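Local coordinates for protein 7,8-dihydro-6-hydroxymethylpterin pyrophosphokinase-dihydropteroate synthase (PDB 6JWS) that probably catalyses two successive steps of folate biosynthesis, pyrophosphorylation of 6-hydroxymethyl-7,8-dihydropterin by ATP and condensation of the product with 4-aminobenzoate to give 7,8-dihydropteroate, at residues B[20-25]-B[207-212]; B[117-122]-B[213-218]; B[498-503]-B[525-530]. The protein carries 1 engineered substitution. One frame throughout, in Å; residues are numbered along the deposited sequence.

Overall arrangement
Contacts 1 and 2 belong to the pyrophosphokinase half of the chain, contact 3 to the TIM barrel of the dihydropteroate synthase half. Contact 1 joins strands 16-24 and 208-214 at the margin of an antiparallel sheet, beside the magnesium and ATP; contact 2 takes up the end of strand 208-214, where residues 213-218 leave the sheet and meet the loop 117-122. Their centres are about 21 Å apart, and their segments alternate along the chain. Contact 3 follows later in the sequence, its centre about 28 Å from that of contact 1 and about 37 Å from that of contact 2. The nucleotide site rests on the antiparallel sheet and the pteroate site on the parallel barrel sheet.

Contact 1 (B[20-25]-B[207-212]); sequences LNLGTN and IDIDIL. With MG (magnesium ion), chain K; ATP (adenosine-5'-triphosphate), chain J.
The ATP and magnesium site of the pyrophosphokinase domain is built on this antiparallel strand pair, in which Asn21 faces Asp210 and Gly23 faces Asp208, both as hydrogen-bonded pairs. Asn21 N reaches Asp210 O at 3.0 Å and Asp210 N returns to Asn21 O, while Gly23 and Asp208 exchange a second, more bent pair of bonds. Between them, Leu22 and Ile209 form a non-hydrogen-bonded pair.

The acidic face carries a DxD pattern. Asp208 OD1 and Asp210 OD1 bind the magnesium at 2.4 and 2.3 Å; ATP O3G, ATP O1A and a water also bind the ion, and Asp208 OD2 makes a longer approach to it at 2.7 Å. The two carboxylates reach the metal by different routes: Asp208 CG is anti to the backbone N (chi1 -176°), whereas in Asp210 CG is anti to the carbonyl carbon (chi1 -67°), and the two groups converge on one ion. The cation probably offsets the charge of carboxylates and phosphates brought so close together. A second water accepts from Asn21 ND2 at 3.0 Å and donates to Asp208 O, which ties the asparagine amide to the metal-bearing strand. One residue beyond Asp210, the backbone of Ile211 reads the adenine edge: its N-H points almost straight (176°) at ATP N1, 3.1 Å away, and Ile211 O accepts from ATP N6 at 2.8 Å.

The other face, with Leu20, Leu22, Ile209 and Ile211, is apolar. Leu22 and Ile209 lie side by side, CD1 to CG2 4.1 Å, and Leu20 CD2 packs on Ile211 CG1. This layer is closed by helix 177-190 against Ile209 and Ile211 and by helix 30-44 against Leu22, while strand 163-172 continues the sheet beyond strand 16-24.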
loop_
_atom_site.group_PDB
_atom_site.type_symbol
_atom_site.label_atom_id
_atom_site.label_comp_id
_atom_site.label_asym_id
_atom_site.label_seq_id
_atom_site.Cartn_x
_atom_site.Cartn_y
_atom_site.Cartn_z
ATOM N N LEU B 20 10.189 -13.444 -36.815
ATOM C CA LEU B 20 9.701 -14.773 -36.487
ATOM C C LEU B 20 8.882 -14.772 -35.197
ATOM O O LEU B 20 9.093 -13.937 -34.313
ATOM C CB LEU B 20 10.876 -15.747 -36.340
ATOM C CG LEU B 20 11.871 -15.832 -37.497
ATOM C CD1 LEU B 20 12.885 -16.929 -37.210
ATOM C CD2 LEU B 20 11.167 -16.100 -38.828
ATOM N N ASN B 21 7.970 -15.755 -35.118
ATOM C CA ASN B 21 7.279 -16.148 -33.904
ATOM C C ASN B 21 7.751 -17.544 -33.484
ATOM O O ASN B 21 7.837 -18.447 -34.311
ATOM C CB ASN B 21 5.758 -16.083 -34.057
ATOM C CG ASN B 21 5.064 -16.173 -32.711
ATOM O OD1 ASN B 21 4.967 -15.185 -31.992
ATOM N ND2 ASN B 21 4.615 -17.352 -32.320
ATOM N N LEU B 22 8.070 -17.703 -32.191
ATOM C CA LEU B 22 8.478 -18.967 -31.594
ATOM C C LEU B 22 7.481 -19.293 -30.485
ATOM O O LEU B 22 7.335 -18.509 -29.557
ATOM C CB LEU B 22 9.875 -18.808 -30.975
ATOM C CG LEU B 22 11.104 -18.815 -31.890
ATOM C CD1 LEU B 22 10.967 -17.877 -33.078
ATOM C CD2 LEU B 22 12.350 -18.453 -31.094
ATOM N N GLY B 23 6.814 -20.453 -30.574
ATOM C CA GLY B 23 5.763 -20.811 -29.632
ATOM C C GLY B 23 5.921 -22.241 -29.126
ATOM O O GLY B 23 6.422 -23.094 -29.842
ATOM N N THR B 24 5.539 -22.483 -27.872
ATOM C CA THR B 24 5.478 -23.829 -27.333
ATOM C C THR B 24 4.322 -23.907 -26.347
ATOM O O THR B 24 3.914 -22.884 -25.811
ATOM C CB THR B 24 6.799 -24.258 -26.684
ATOM O OG1 THR B 24 6.528 -25.548 -26.134
ATOM C CG2 THR B 24 7.265 -23.344 -25.573
ATOM N N ASN B 25 3.821 -25.123 -26.105
ATOM C CA ASN B 25 2.731 -25.365 -25.170
ATOM C C ASN B 25 3.274 -25.930 -23.860
ATOM O O ASN B 25 2.542 -26.050 -22.884
ATOM C CB ASN B 25 1.694 -26.330 -25.751
ATOM C CG ASN B 25 1.063 -25.808 -27.024
ATOM O OD1 ASN B 25 1.256 -26.378 -28.097
ATOM N ND2 ASN B 25 0.323 -24.716 -26.918
ATOM N N ILE B 207 7.394 -27.227 -30.537
ATOM C CA ILE B 207 7.875 -25.944 -31.031
ATOM C C ILE B 207 7.176 -25.633 -32.354
ATOM O O ILE B 207 6.954 -26.520 -33.175
ATOM C CB ILE B 207 9.417 -25.893 -31.138
ATOM C CG1 ILE B 207 9.912 -24.577 -31.743
ATOM C CG2 ILE B 207 9.966 -27.085 -31.912
ATOM C CD1 ILE B 207 10.120 -23.466 -30.746
ATOM N N ASP B 208 6.818 -24.359 -32.531
ATOM C CA ASP B 208 6.166 -23.839 -33.719
ATOM C C ASP B 208 6.860 -22.524 -34.055
ATOM O O ASP B 208 6.792 -21.586 -33.274
ATOM C CB ASP B 208 4.651 -23.697 -33.493
ATOM C CG ASP B 208 3.844 -23.249 -34.708
ATOM O OD1 ASP B 208 4.353 -23.381 -35.823
ATOM O OD2 ASP B 208 2.685 -22.772 -34.532
ATOM N N ILE B 209 7.563 -22.487 -35.193
ATOM C CA ILE B 209 8.276 -21.304 -35.641
ATOM C C ILE B 209 7.638 -20.790 -36.930
ATOM O O ILE B 209 7.697 -21.463 -37.954
ATOM C CB ILE B 209 9.773 -21.616 -35.839
ATOM C CG1 ILE B 209 10.402 -22.261 -34.599
ATOM C CG2 ILE B 209 10.518 -20.370 -36.294
ATOM C CD1 ILE B 209 11.834 -22.727 -34.792
ATOM N N ASP B 210 7.081 -19.573 -36.872
ATOM C CA ASP B 210 6.328 -18.973 -37.963
ATOM C C ASP B 210 7.125 -17.811 -38.513
ATOM O O ASP B 210 7.909 -17.228 -37.780
ATOM C CB ASP B 210 4.985 -18.424 -37.482
ATOM C CG ASP B 210 4.048 -19.529 -37.042
ATOM O OD1 ASP B 210 4.085 -20.594 -37.678
ATOM O OD2 ASP B 210 3.299 -19.324 -36.062
ATOM N N ILE B 211 6.923 -17.490 -39.797
ATOM C CA ILE B 211 7.526 -16.286 -40.334
ATOM C C ILE B 211 6.438 -15.228 -40.371
ATOM O O ILE B 211 5.416 -15.445 -41.001
ATOM C CB ILE B 211 8.132 -16.505 -41.730
ATOM C CG1 ILE B 211 9.060 -17.723 -41.770
ATOM C CG2 ILE B 211 8.824 -15.233 -42.209
ATOM C CD1 ILE B 211 9.668 -17.965 -43.139
ATOM N N LEU B 212 6.648 -14.114 -39.670
ATOM C CA LEU B 212 5.611 -13.101 -39.601
ATOM C C LEU B 212 5.835 -12.096 -40.721
ATOM O O LEU B 212 4.900 -11.652 -41.367
ATOM C CB LEU B 212 5.634 -12.430 -38.223
ATOM C CG LEU B 212 5.377 -13.346 -37.021
ATOM C CD1 LEU B 212 5.668 -12.615 -35.708
ATOM C CD2 LEU B 212 3.954 -13.904 -37.027
HETATM MG MG MG K . 2.634 -22.306 -37.157
HETATM P PG ATP J . 0.472 -21.469 -39.255
HETATM O O1G ATP J . -0.155 -20.852 -38.018
HETATM O O2G ATP J . -0.113 -20.924 -40.547
HETATM O O3G ATP J . 1.985 -21.381 -39.223
HETATM P PB ATP J . -0.476 -24.084 -38.119
HETATM O O1B ATP J . -1.139 -25.217 -38.823
HETATM O O2B ATP J . -1.205 -23.369 -37.024
HETATM O O3B ATP J . 0.057 -23.045 -39.221
HETATM P PA ATP J . 2.285 -25.059 -38.189
HETATM O O1A ATP J . 3.268 -23.938 -38.049
HETATM O O2A ATP J . 2.671 -26.405 -37.666
HETATM O O3A ATP J . 0.904 -24.614 -37.511
HETATM O "O5'" ATP J . 1.839 -25.198 -39.725
HETATM C "C5'" ATP J . 2.375 -24.248 -40.683
HETATM C "C4'" ATP J . 1.661 -24.410 -42.000
HETATM O "O4'" ATP J . 1.262 -23.111 -42.512
HETATM C "C3'" ATP J . 2.495 -25.055 -43.112
HETATM O "O3'" ATP J . 1.642 -25.859 -43.917
HETATM C "C2'" ATP J . 3.095 -23.834 -43.816
HETATM O "O2'" ATP J . 3.391 -24.009 -45.182
HETATM C "C1'" ATP J . 1.960 -22.824 -43.707
HETATM N N9 ATP J . 2.429 -21.438 -43.681
HETATM C C8 ATP J . 1.977 -20.423 -44.484
HETATM N N7 ATP J . 2.576 -19.280 -44.240
HETATM C C5 ATP J . 3.448 -19.561 -43.196
HETATM C C6 ATP J . 4.350 -18.754 -42.477
HETATM N N6 ATP J . 4.525 -17.462 -42.725
HETATM N N1 ATP J . 5.078 -19.347 -41.496
HETATM C C2 ATP J . 4.897 -20.655 -41.260
HETATM N N3 ATP J . 4.074 -21.506 -41.872
HETATM C C4 ATP J . 3.371 -20.890 -42.844
HETATM O O HOH W 1 4.828 -19.895 -33.938
HETATM O O HOH W 2 1.276 -21.002 -35.858
#

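Contact 2 (B[117-122]-B[213-218]); sequences GKVDNS and FFNDFT
Ser122 sits squarely on the ring of Phe217, the last residue of a type II' beta turn, Phe214 to Phe217, that starts from the last residue of strand 208-214 in the pyrophosphokinase domain. The turn is closed by Phe217 N bonding to Phe214 O at 3.2 Å, and the loop 117-122, between helices 108-114 and 129-148, packs against it.

The tight part is a CH-pi contact. Ser122 CB stands 3.5 Å from the ring centroid and only 7° off the ring normal, while OG of the same residue also lies over this face, shifted toward the CD2-CE2 side, 3.4 Å from Phe217 CD2. With OG turned directly away from its own backbone N (chi1 -179°), methylene and hydroxyl oxygen both lie over the face; CB makes the CH-pi contact, and the hydrogen bond of OG goes to Leu124 O, so the serine is fixed by its own loop. Asn215 CB lies over the opposite face of the ring, offset toward the rim, and the aromatic group is thus held between a residue of its own turn and one of the loop. Asp120 O comes up at the ring edge, near its plane, 3.9 Å from Phe217 CE1.

Toward solvent the contact thins out. The side chains of Lys118, Asp120 and Asn121 are exposed and make no close approach to the turn. Val119 does turn to it, but at longer range: the valine and the Asn215 side chain cross at about a right angle. The amide is held by strand 16-24, where Asn215 ND2 bonds to Asn16 OD1 and Asn215 OD1 accepts from Ile17 N. The nearest pair at this end is Val119 CG1 and Asn215 ND2, 4.0 Å apart.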
loop_
_atom_site.group_PDB
_atom_site.type_symbol
_atom_site.label_atom_id
_atom_site.label_comp_id
_atom_site.label_asym_id
_atom_site.label_seq_id
_atom_site.Cartn_x
_atom_site.Cartn_y
_atom_site.Cartn_z
ATOM N N GLY B 117 12.127 1.667 -46.739
ATOM C CA GLY B 117 13.148 2.033 -47.706
ATOM C C GLY B 117 13.197 1.028 -48.852
ATOM O O GLY B 117 12.803 -0.126 -48.678
ATOM N N LYS B 118 13.670 1.488 -50.019
ATOM C CA LYS B 118 13.723 0.629 -51.190
ATOM C C LYS B 118 14.605 -0.577 -50.875
ATOM O O LYS B 118 15.703 -0.439 -50.352
ATOM C CB LYS B 118 14.147 1.412 -52.442
ATOM C CG LYS B 118 14.535 0.581 -53.666
ATOM C CD LYS B 118 13.360 0.067 -54.482
ATOM C CE LYS B 118 13.759 -0.934 -55.549
ATOM N NZ LYS B 118 12.614 -1.788 -55.954
ATOM N N VAL B 119 14.065 -1.761 -51.159
ATOM C CA VAL B 119 14.760 -3.028 -51.040
ATOM C C VAL B 119 14.615 -3.725 -52.394
ATOM O O VAL B 119 13.698 -3.407 -53.153
ATOM C CB VAL B 119 14.143 -3.851 -49.887
ATOM C CG1 VAL B 119 14.356 -5.349 -50.028
ATOM C CG2 VAL B 119 14.617 -3.371 -48.527
ATOM N N ASP B 120 15.517 -4.672 -52.690
ATOM C CA ASP B 120 15.427 -5.468 -53.907
ATOM C C ASP B 120 14.043 -6.118 -54.012
ATOM O O ASP B 120 13.419 -6.439 -52.998
ATOM C CB ASP B 120 16.582 -6.472 -54.018
ATOM C CG ASP B 120 17.931 -5.845 -54.344
ATOM O OD1 ASP B 120 17.966 -4.637 -54.672
ATOM O OD2 ASP B 120 18.944 -6.566 -54.259
ATOM N N ASN B 121 13.570 -6.301 -55.255
ATOM C CA ASN B 121 12.269 -6.898 -55.529
ATOM C C ASN B 121 12.268 -8.354 -55.071
ATOM O O ASN B 121 13.309 -9.003 -55.068
ATOM C CB ASN B 121 11.867 -6.744 -56.998
ATOM C CG ASN B 121 11.618 -5.302 -57.389
ATOM O OD1 ASN B 121 10.938 -4.558 -56.679
ATOM N ND2 ASN B 121 12.161 -4.899 -58.524
ATOM N N SER B 122 11.090 -8.845 -54.667
ATOM C CA SER B 122 10.941 -10.213 -54.193
ATOM C C SER B 122 11.281 -11.192 -55.314
ATOM O O SER B 122 10.851 -11.003 -56.451
ATOM C CB SER B 122 9.549 -10.450 -53.673
ATOM O OG SER B 122 9.418 -11.781 -53.182
ATOM N N PHE B 213 7.086 -11.695 -40.916
ATOM C CA PHE B 213 7.386 -10.726 -41.946
ATOM C C PHE B 213 8.689 -11.135 -42.610
ATOM O O PHE B 213 9.514 -11.815 -42.006
ATOM C CB PHE B 213 7.543 -9.325 -41.356
ATOM C CG PHE B 213 6.291 -8.709 -40.784
ATOM C CD1 PHE B 213 5.260 -8.290 -41.616
ATOM C CD2 PHE B 213 6.155 -8.523 -39.410
ATOM C CE1 PHE B 213 4.114 -7.703 -41.084
ATOM C CE2 PHE B 213 5.013 -7.935 -38.884
ATOM C CZ PHE B 213 3.991 -7.527 -39.720
ATOM N N PHE B 214 8.853 -10.702 -43.856
ATOM C CA PHE B 214 10.092 -10.902 -44.590
ATOM C C PHE B 214 10.238 -9.719 -45.538
ATOM O O PHE B 214 9.512 -9.607 -46.527
ATOM C CB PHE B 214 10.071 -12.250 -45.317
ATOM C CG PHE B 214 11.418 -12.728 -45.797
ATOM C CD1 PHE B 214 12.122 -12.028 -46.765
ATOM C CD2 PHE B 214 11.970 -13.893 -45.291
ATOM C CE1 PHE B 214 13.364 -12.472 -47.195
ATOM C CE2 PHE B 214 13.207 -14.337 -45.730
ATOM C CZ PHE B 214 13.896 -13.629 -46.685
ATOM N N ASN B 215 11.149 -8.814 -45.192
ATOM C CA ASN B 215 11.225 -7.544 -45.882
ATOM C C ASN B 215 9.814 -6.968 -45.948
ATOM O O ASN B 215 9.007 -7.212 -45.042
ATOM C CB ASN B 215 11.984 -7.678 -47.206
ATOM C CG ASN B 215 13.428 -8.091 -46.989
ATOM O OD1 ASN B 215 13.997 -7.860 -45.916
ATOM N ND2 ASN B 215 14.028 -8.724 -47.988
ATOM N N ASP B 216 9.532 -6.234 -47.034
ATOM C CA ASP B 216 8.239 -5.601 -47.238
ATOM C C ASP B 216 7.369 -6.449 -48.168
ATOM O O ASP B 216 6.419 -5.939 -48.751
ATOM C CB ASP B 216 8.425 -4.197 -47.815
ATOM C CG ASP B 216 9.123 -4.215 -49.167
ATOM O OD1 ASP B 216 9.547 -5.310 -49.607
ATOM O OD2 ASP B 216 9.227 -3.141 -49.781
ATOM N N PHE B 217 7.684 -7.744 -48.293
ATOM C CA PHE B 217 7.014 -8.604 -49.261
ATOM C C PHE B 217 5.568 -8.876 -48.843
ATOM O O PHE B 217 5.259 -8.995 -47.654
ATOM C CB PHE B 217 7.726 -9.954 -49.414
ATOM C CG PHE B 217 9.152 -9.914 -49.913
ATOM C CD1 PHE B 217 9.695 -8.760 -50.455
ATOM C CD2 PHE B 217 9.942 -11.052 -49.865
ATOM C CE1 PHE B 217 11.012 -8.725 -50.888
ATOM C CE2 PHE B 217 11.260 -11.020 -50.303
ATOM C CZ PHE B 217 11.789 -9.856 -50.815
ATOM N N THR B 218 4.704 -9.020 -49.853
ATOM C CA THR B 218 3.342 -9.499 -49.690
ATOM C C THR B 218 3.171 -10.731 -50.575
ATOM O O THR B 218 3.098 -10.609 -51.796
ATOM C CB THR B 218 2.341 -8.423 -50.125
ATOM O OG1 THR B 218 2.653 -7.173 -49.512
ATOM C CG2 THR B 218 0.905 -8.802 -49.830
#

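Contact 3 (B[498-503]-B[525-530]); sequences VDILND and SVVLMH. With PT1 (pteroic acid), chain I; ACT (acetate ion), chain M.
Strands 500-503 and 525-529 run parallel, 12° apart in direction with axes 4.6 Å from each other at closest, as neighbours in the TIM barrel of the dihydropteroate synthase domain. The ladder begins with Leu501 N bonding to Ser525 O, followed by Val527 N to Leu501 O at 2.7 Å, nearly along the C=O axis, and Asp503 N to Val527 O. A last bond, from Met529 N to Asp503 O at 3.5 Å, is weak.

On one face Leu501 and Val526 lie side by side, CD2 to CG2 4.1 Å, and helix 486-494 packs on the leucine through Phe489. Asp503 also points to this face, with OD1 bonded to Ser505 OG and Cys507 N. On the other face Ile500 CG2 meets Val527 CG2 at 4.0 Å, and beyond them Asn502 reaches the pteroate. Its CG extends away from the backbone N (chi1 175°), which brings the amide to the pterin and lays OD1 near Val527 CB. The amide then makes a two-point grip: OD1 accepts from pteroate N11 at 2.9 Å, nearly straight at 171°, and ND2 donates to N9 at 3.2 Å. These bonds, with a weak one from ND2 to Asp430 OD2, hold the amide in one orientation, and Asp575 OD2 of the adjoining strand 572-575 adds a further bond to the ligand.

Val527 lines the same pocket, with CG1 close to pteroate N11. Met529 also lines the pocket: its side chain, extended through chi1 and chi2, brings SD to 3.5 Å from pteroate N4.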
loop_
_atom_site.group_PDB
_atom_site.type_symbol
_atom_site.label_atom_id
_atom_site.label_comp_id
_atom_site.label_asym_id
_atom_site.label_seq_id
_atom_site.Cartn_x
_atom_site.Cartn_y
_atom_site.Cartn_z
ATOM N N VAL B 498 28.205 -18.709 -11.790
ATOM C CA VAL B 498 27.246 -17.618 -11.689
ATOM C C VAL B 498 26.139 -17.782 -12.727
ATOM O O VAL B 498 26.349 -18.416 -13.762
ATOM C CB VAL B 498 27.907 -16.223 -11.795
ATOM C CG1 VAL B 498 28.931 -15.994 -10.697
ATOM C CG2 VAL B 498 28.518 -15.962 -13.170
ATOM N N ASP B 499 24.986 -17.150 -12.447
ATOM C CA ASP B 499 23.860 -17.060 -13.360
ATOM C C ASP B 499 23.660 -15.655 -13.936
ATOM O O ASP B 499 23.181 -15.530 -15.051
ATOM C CB ASP B 499 22.585 -17.473 -12.634
ATOM C CG ASP B 499 22.769 -18.845 -12.034
ATOM O OD1 ASP B 499 22.997 -19.787 -12.843
ATOM O OD2 ASP B 499 22.752 -18.943 -10.767
ATOM N N ILE B 500 23.950 -14.600 -13.168
ATOM C CA ILE B 500 23.494 -13.261 -13.525
ATOM C C ILE B 500 24.679 -12.300 -13.461
ATOM O O ILE B 500 25.417 -12.317 -12.482
ATOM C CB ILE B 500 22.357 -12.790 -12.578
ATOM C CG1 ILE B 500 21.061 -13.575 -12.798
ATOM C CG2 ILE B 500 22.119 -11.280 -12.718
ATOM C CD1 ILE B 500 19.983 -13.330 -11.763
ATOM N N LEU B 501 24.860 -11.487 -14.512
ATOM C CA LEU B 501 25.746 -10.336 -14.428
ATOM C C LEU B 501 24.990 -9.151 -13.809
ATOM O O LEU B 501 23.940 -8.729 -14.293
ATOM C CB LEU B 501 26.308 -10.003 -15.819
ATOM C CG LEU B 501 27.112 -8.693 -15.931
ATOM C CD1 LEU B 501 28.378 -8.731 -15.073
ATOM C CD2 LEU B 501 27.501 -8.409 -17.373
ATOM N N ASN B 502 25.554 -8.603 -12.733
ATOM C CA ASN B 502 25.086 -7.363 -12.148
ATOM C C ASN B 502 26.111 -6.270 -12.457
ATOM O O ASN B 502 27.123 -6.161 -11.771
ATOM C CB ASN B 502 24.881 -7.537 -10.640
ATOM C CG ASN B 502 24.517 -6.244 -9.953
ATOM O OD1 ASN B 502 24.096 -5.299 -10.617
ATOM N ND2 ASN B 502 24.712 -6.173 -8.640
ATOM N N ASP B 503 25.841 -5.458 -13.493
ATOM C CA ASP B 503 26.826 -4.518 -14.017
ATOM C C ASP B 503 26.391 -3.081 -13.698
ATOM O O ASP B 503 25.526 -2.513 -14.365
ATOM C CB ASP B 503 27.059 -4.770 -15.510
ATOM C CG ASP B 503 28.231 -4.003 -16.118
ATOM O OD1 ASP B 503 28.405 -2.774 -15.805
ATOM O OD2 ASP B 503 28.997 -4.645 -16.880
ATOM N N SER B 525 21.362 -13.783 -17.721
ATOM C CA SER B 525 20.612 -12.573 -17.444
ATOM C C SER B 525 21.543 -11.494 -16.921
ATOM O O SER B 525 22.653 -11.777 -16.475
ATOM C CB SER B 525 19.527 -12.873 -16.478
ATOM O OG SER B 525 18.570 -13.682 -17.125
ATOM N N VAL B 526 21.049 -10.256 -16.923
ATOM C CA VAL B 526 21.914 -9.127 -16.651
ATOM C C VAL B 526 21.096 -8.014 -16.012
ATOM O O VAL B 526 19.984 -7.725 -16.469
ATOM C CB VAL B 526 22.632 -8.648 -17.927
ATOM C CG1 VAL B 526 21.683 -8.418 -19.109
ATOM C CG2 VAL B 526 23.512 -7.431 -17.648
ATOM N N VAL B 527 21.680 -7.399 -14.969
ATOM C CA VAL B 527 21.137 -6.199 -14.375
ATOM C C VAL B 527 21.904 -5.000 -14.950
ATOM O O VAL B 527 23.130 -4.970 -14.917
ATOM C CB VAL B 527 21.214 -6.274 -12.834
ATOM C CG1 VAL B 527 20.535 -5.080 -12.157
ATOM C CG2 VAL B 527 20.644 -7.594 -12.291
ATOM N N LEU B 528 21.171 -4.012 -15.490
ATOM C CA LEU B 528 21.772 -2.763 -15.916
ATOM C C LEU B 528 21.401 -1.668 -14.924
ATOM O O LEU B 528 20.214 -1.412 -14.669
ATOM C CB LEU B 528 21.267 -2.393 -17.315
ATOM C CG LEU B 528 21.440 -3.456 -18.401
ATOM C CD1 LEU B 528 20.676 -3.033 -19.660
ATOM C CD2 LEU B 528 22.926 -3.709 -18.698
ATOM N N MET B 529 22.424 -0.994 -14.403
ATOM C CA MET B 529 22.172 0.046 -13.420
ATOM C C MET B 529 22.642 1.402 -13.956
ATOM O O MET B 529 23.644 1.465 -14.665
ATOM C CB MET B 529 22.895 -0.275 -12.106
ATOM C CG MET B 529 22.373 0.505 -10.922
ATOM S SD MET B 529 23.535 0.463 -9.528
ATOM C CE MET B 529 24.644 1.784 -10.032
ATOM N N HIS B 530 21.936 2.473 -13.583
ATOM C CA HIS B 530 22.359 3.845 -13.836
ATOM C C HIS B 530 23.239 4.383 -12.705
ATOM O O HIS B 530 22.864 4.350 -11.533
ATOM C CB HIS B 530 21.155 4.786 -13.957
ATOM C CG HIS B 530 21.582 6.204 -14.155
ATOM N ND1 HIS B 530 21.784 7.072 -13.096
ATOM C CD2 HIS B 530 21.869 6.905 -15.282
ATOM C CE1 HIS B 530 22.178 8.246 -13.546
ATOM N NE2 HIS B 530 22.259 8.165 -14.886
HETATM C C2 PT1 I . 22.692 -1.227 -6.273
HETATM C C3 PT1 I . 24.012 -1.517 -5.712
HETATM C C5 PT1 I . 24.786 -2.567 -6.381
HETATM N N6 PT1 I . 24.519 -0.875 -4.632
HETATM C C7 PT1 I . 23.012 -2.855 -7.965
HETATM N N9 PT1 I . 24.246 -3.190 -7.468
HETATM C C10 PT1 I . 25.767 -1.188 -4.193
HETATM N N11 PT1 I . 22.499 -3.492 -9.080
HETATM C C12 PT1 I . 26.516 -2.161 -4.842
HETATM C C21 PT1 I . 24.821 5.298 -0.265
HETATM O O22 PT1 I . 24.736 5.183 0.988
HETATM O O1 PT1 I . 21.931 -0.275 -5.717
HETATM N N4 PT1 I . 22.253 -1.904 -7.356
HETATM N N8 PT1 I . 26.012 -2.836 -5.897
HETATM C C13 PT1 I . 26.331 -0.430 -3.021
HETATM N N14 PT1 I . 26.633 0.960 -3.461
HETATM C C15 PT1 I . 26.211 2.006 -2.714
HETATM C C16 PT1 I . 25.872 3.228 -3.333
HETATM C C17 PT1 I . 26.128 1.845 -1.292
HETATM C C18 PT1 I . 25.422 4.302 -2.527
HETATM C C19 PT1 I . 25.694 2.936 -0.497
HETATM C C20 PT1 I . 25.322 4.154 -1.118
HETATM O O23 PT1 I . 24.483 6.362 -0.809
HETATM C C ACT M . 22.194 10.786 -17.303
HETATM O O ACT M . 23.000 10.396 -16.407
HETATM O OXT ACT M . 21.985 11.978 -17.593
HETATM C CH3 ACT M . 21.358 9.742 -18.048
HETATM O O HOH W 3 20.847 -16.185 -16.018
#